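Long-range contacts in biuret hydrolase (PDB 6C62), which hydrolyses 1-carboxybiuret to urea-1,3-dicarboxylate and ammonia in the atrazine degradation pathway: residues V43-A48 / A112-G117; G144-G149 / A179-V184. All blocks are in the same frame, centred on the assembly; numbering follows the deposited sequence.

Both contacts are buried and neither has a hydrogen bond between its own segments. Their places differ. Contact 1 lies about 21 Å from the centre of the chain, near one margin of the mixed sheet, where a helix flanks a strand. Contact 2 lies about 11 Å from that centre, where a glycine-containing loop meets the end of helix 176-182, close to the probable catalytic serines. The centres of contact 1 and contact 2 are about 25 Å apart. The two share no helix or strand. Contact 1 combines aliphatic packing with an arginine whose charge is paired by acidic residues. Contact 2 has apolar side chains, a thiol and bare backbone, with Asn-139 linking the two segments.

Contact 1. Residues V43-A48 / A112-G117; sequences VERARA and AVLLGG
Arg-45 reaches across to Leu-114 with an extended chain, its CG anti to the backbone N (chi1 -178°). The flat face of its guanidinium rests on one methyl of the leucine. Leu-114 CD2 sits over the centre of the group, 3.6 Å above its plane, and is 3.7 Å from Arg-45 CZ. NE makes a salt bridge to Glu-49, and NH1 makes another to Asp-100. These two acids would fix the rotation of the guanidinium and probably balance its charge. Glu-49 also accepts a hydrogen bond from Leu-114 N through its other oxygen, so one carboxylate grips both the arginine and the strand.

The contact belongs to the margin of the mixed sheet of the amidase fold. Strand 38-41 is the outermost strand on this side and pairs antiparallel with strand 113-118. Helix 43-58 begins after one intervening residue and continues along the flank of the same neighbour. The segment axes run at 169°, almost antiparallel, and approach to 7.0 Å. Leu-115 still has a backbone bond with Thr-42. At Leu-114 side chains serve instead: Thr-42 OG1 bonds to Leu-114 O, as Glu-49 does to Leu-114 N.

Ala-46 is the next residue to touch, and its small side chain lets the helix come close. Its CB lies 3.4 Å from Leu-114 O. The same methyl meets Leu-115 CD1 at 3.8 Å. The CB of Leu-115 is directed away from the helix, but its CD1 methyl comes back to make this contact, and the side chain also packs on helix 17-35. Val-113 packs beside the carbonyl of Ala-46, with Ala-46 O 3.4 Å from Val-113 CG1. That methyl also lies 4.0 Å from Ala-46 CB.

Contact 2. Residues G144-G149 / A179-V184; sequences GRIAGG and ASLCGV
Ala-147 and Gly-148 pass the last turn of helix 176-182, with Ala-147 CA 5.8 Å from Cys-182 CA and Gly-148 CA equally far from Leu-181 CA. Leu-181 points at the loop. Its CD1 methyl touches Gly-148 CA at 3.7 Å and Ile-146 CD1 at 3.8 Å. Ile-146 carries CG1 between its backbone N and carbonyl carbon (chi1 68°), which brings the end of the chain to the leucine.

The helix closes in a Schellman motif. Val-184 N bonds to Ala-179 O, a weak bond joins Gly-183 N to Ser-180 O, and Gly-183 has positive phi. The loop leads into the glycine- and serine-rich amidase signature. Ser-150, a probable charge-relay residue, follows directly after the loop segment. Ser-174, the probable nucleophile, lies just before the helix.

Asn-139 ND2 bonds to both Ile-146 O and Leu-181 O, bridging loop and helix. Cys-182 meets Ala-147 with its sulfur, SG lying 3.8 Å from Ala-147 CB. SG is also 3.4 Å from Ala-147 O, a buried carbonyl oxygen with no hydrogen-bond partner in the model.

Contact 1. Residues V43-A48 / A112-G117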
# COMPACT_ATOMS: atom_id res chain seq x y z
N VAL A 43 -19.90 34.25 7.14
CA VAL A 43 -20.43 35.22 8.14
C VAL A 43 -21.82 34.83 8.60
O VAL A 43 -22.11 34.82 9.81
CB VAL A 43 -20.42 36.65 7.54
CG1 VAL A 43 -21.10 37.66 8.44
CG2 VAL A 43 -19.00 37.10 7.35
N GLU A 44 -22.67 34.53 7.66
CA GLU A 44 -24.02 34.12 7.94
C GLU A 44 -24.06 32.80 8.77
O GLU A 44 -24.81 32.69 9.74
CB GLU A 44 -24.80 33.93 6.61
CG GLU A 44 -26.29 33.71 6.80
CD GLU A 44 -27.10 33.48 5.51
OE1 GLU A 44 -26.64 33.92 4.44
OE2 GLU A 44 -28.19 32.86 5.57
N ARG A 45 -23.25 31.83 8.38
CA ARG A 45 -23.12 30.61 9.15
C ARG A 45 -22.60 30.86 10.56
O ARG A 45 -23.12 30.29 11.51
CB ARG A 45 -22.22 29.62 8.44
CG ARG A 45 -22.09 28.32 9.18
CD ARG A 45 -21.07 27.46 8.51
NE ARG A 45 -20.74 26.31 9.34
CZ ARG A 45 -20.48 25.11 8.90
NH1 ARG A 45 -20.47 24.82 7.61
NH2 ARG A 45 -20.21 24.18 9.81
N ALA A 46 -21.57 31.65 10.71
CA ALA A 46 -21.03 31.95 12.01
C ALA A 46 -22.07 32.55 12.93
O ALA A 46 -22.15 32.19 14.09
CB ALA A 46 -19.88 32.91 11.87
N ARG A 47 -22.81 33.52 12.41
CA ARG A 47 -23.79 34.20 13.22
C ARG A 47 -24.92 33.25 13.65
O ARG A 47 -25.36 33.34 14.79
CB ARG A 47 -24.37 35.44 12.53
CG ARG A 47 -23.35 36.54 12.45
CD ARG A 47 -23.72 37.67 11.50
NE ARG A 47 -22.89 38.84 11.72
CZ ARG A 47 -22.67 39.80 10.83
NH1 ARG A 47 -23.24 39.76 9.63
NH2 ARG A 47 -21.89 40.81 11.15
N ALA A 48 -25.35 32.37 12.74
CA ALA A 48 -26.42 31.41 13.08
C ALA A 48 -25.92 30.38 14.08
O ALA A 48 -26.69 30.00 14.99
CB ALA A 48 -26.95 30.70 11.86
N ALA A 112 -18.46 24.61 18.50
CA ALA A 112 -17.59 25.61 17.91
C ALA A 112 -18.27 26.30 16.73
O ALA A 112 -19.13 25.74 16.06
CB ALA A 112 -16.25 25.01 17.56
N VAL A 113 -17.82 27.51 16.47
CA VAL A 113 -18.41 28.43 15.49
C VAL A 113 -17.44 28.75 14.36
O VAL A 113 -16.36 29.38 14.57
CB VAL A 113 -18.81 29.75 16.21
CG1 VAL A 113 -19.29 30.79 15.23
CG2 VAL A 113 -19.89 29.46 17.25
N LEU A 114 -17.83 28.39 13.14
CA LEU A 114 -16.94 28.45 12.01
C LEU A 114 -16.95 29.82 11.34
O LEU A 114 -18.01 30.27 10.88
CB LEU A 114 -17.30 27.37 10.97
CG LEU A 114 -16.50 27.41 9.66
CD1 LEU A 114 -15.10 27.01 9.94
CD2 LEU A 114 -17.09 26.46 8.67
N LEU A 115 -15.78 30.44 11.24
CA LEU A 115 -15.63 31.75 10.66
C LEU A 115 -15.16 31.75 9.21
O LEU A 115 -15.39 32.78 8.49
CB LEU A 115 -14.68 32.60 11.49
CG LEU A 115 -15.38 33.45 12.54
CD1 LEU A 115 -16.42 32.78 13.40
CD2 LEU A 115 -14.28 33.92 13.43
N GLY A 116 -14.53 30.66 8.76
CA GLY A 116 -14.31 30.50 7.33
C GLY A 116 -13.08 29.70 6.95
O GLY A 116 -12.62 28.85 7.74
N GLY A 117 -12.63 29.95 5.73
CA GLY A 117 -11.57 29.15 5.08
C GLY A 117 -10.28 29.97 4.99
O GLY A 117 -10.33 31.19 4.78

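Contact 2. Residues G144-G149 / A179-V184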
# COMPACT_ATOMS: atom_id res chain seq x y z
N GLY A 144 6.82 41.51 6.81
CA GLY A 144 7.70 41.26 5.67
C GLY A 144 8.22 39.80 5.64
O GLY A 144 8.96 39.41 4.74
N ARG A 145 7.82 38.99 6.62
CA ARG A 145 8.30 37.60 6.74
C ARG A 145 7.16 36.59 6.48
O ARG A 145 5.99 36.89 6.64
CB ARG A 145 8.94 37.39 8.10
CG ARG A 145 10.20 38.25 8.29
CD ARG A 145 10.73 38.01 9.63
NE ARG A 145 11.95 38.74 9.92
CZ ARG A 145 13.18 38.40 9.49
NH1 ARG A 145 13.39 37.37 8.66
NH2 ARG A 145 14.21 39.12 9.88
N ILE A 146 7.55 35.40 6.07
CA ILE A 146 6.57 34.32 5.81
C ILE A 146 5.90 33.83 7.10
O ILE A 146 6.49 33.85 8.18
CB ILE A 146 7.20 33.13 5.07
CG1 ILE A 146 8.19 32.38 5.94
CG2 ILE A 146 7.82 33.55 3.74
CD1 ILE A 146 8.64 31.05 5.35
N ALA A 147 4.67 33.38 6.95
CA ALA A 147 3.94 32.68 7.99
C ALA A 147 4.32 31.18 8.06
O ALA A 147 3.96 30.51 8.98
CB ALA A 147 2.47 32.79 7.74
N GLY A 148 5.02 30.66 7.07
CA GLY A 148 5.28 29.25 7.02
C GLY A 148 4.14 28.64 6.24
O GLY A 148 3.29 29.38 5.70
N GLY A 149 4.14 27.33 6.15
CA GLY A 149 3.19 26.65 5.30
C GLY A 149 3.36 25.15 5.37
O GLY A 149 4.26 24.66 6.09
N ALA A 179 3.25 26.63 12.91
CA ALA A 179 3.25 26.78 14.34
C ALA A 179 4.59 27.36 14.79
O ALA A 179 4.64 28.32 15.59
CB ALA A 179 3.01 25.45 15.06
N SER A 180 5.68 26.81 14.26
CA SER A 180 7.03 27.30 14.58
C SER A 180 7.22 28.78 14.21
O SER A 180 7.65 29.61 15.04
CB SER A 180 8.08 26.48 13.89
OG SER A 180 9.40 26.83 14.24
N LEU A 181 6.96 29.08 12.95
CA LEU A 181 7.20 30.37 12.40
C LEU A 181 6.26 31.49 12.89
O LEU A 181 6.73 32.63 13.01
CB LEU A 181 7.26 30.32 10.91
CG LEU A 181 8.29 29.37 10.31
CD1 LEU A 181 8.46 29.68 8.84
CD2 LEU A 181 9.62 29.48 11.02
N CYS A 182 5.01 31.15 13.22
CA CYS A 182 4.03 32.11 13.77
C CYS A 182 4.03 32.19 15.31
O CYS A 182 3.34 33.06 15.89
CB CYS A 182 2.64 31.81 13.25
SG CYS A 182 2.43 32.23 11.52
N GLY A 183 4.74 31.30 15.98
CA GLY A 183 4.71 31.30 17.40
C GLY A 183 3.38 30.89 18.00
O GLY A 183 2.91 31.52 18.96
N VAL A 184 2.80 29.79 17.51
CA VAL A 184 1.59 29.29 18.09
C VAL A 184 1.72 27.77 18.28
O VAL A 184 2.75 27.18 17.93
CB VAL A 184 0.36 29.60 17.20
CG1 VAL A 184 0.20 31.12 16.98
CG2 VAL A 184 0.44 28.89 15.84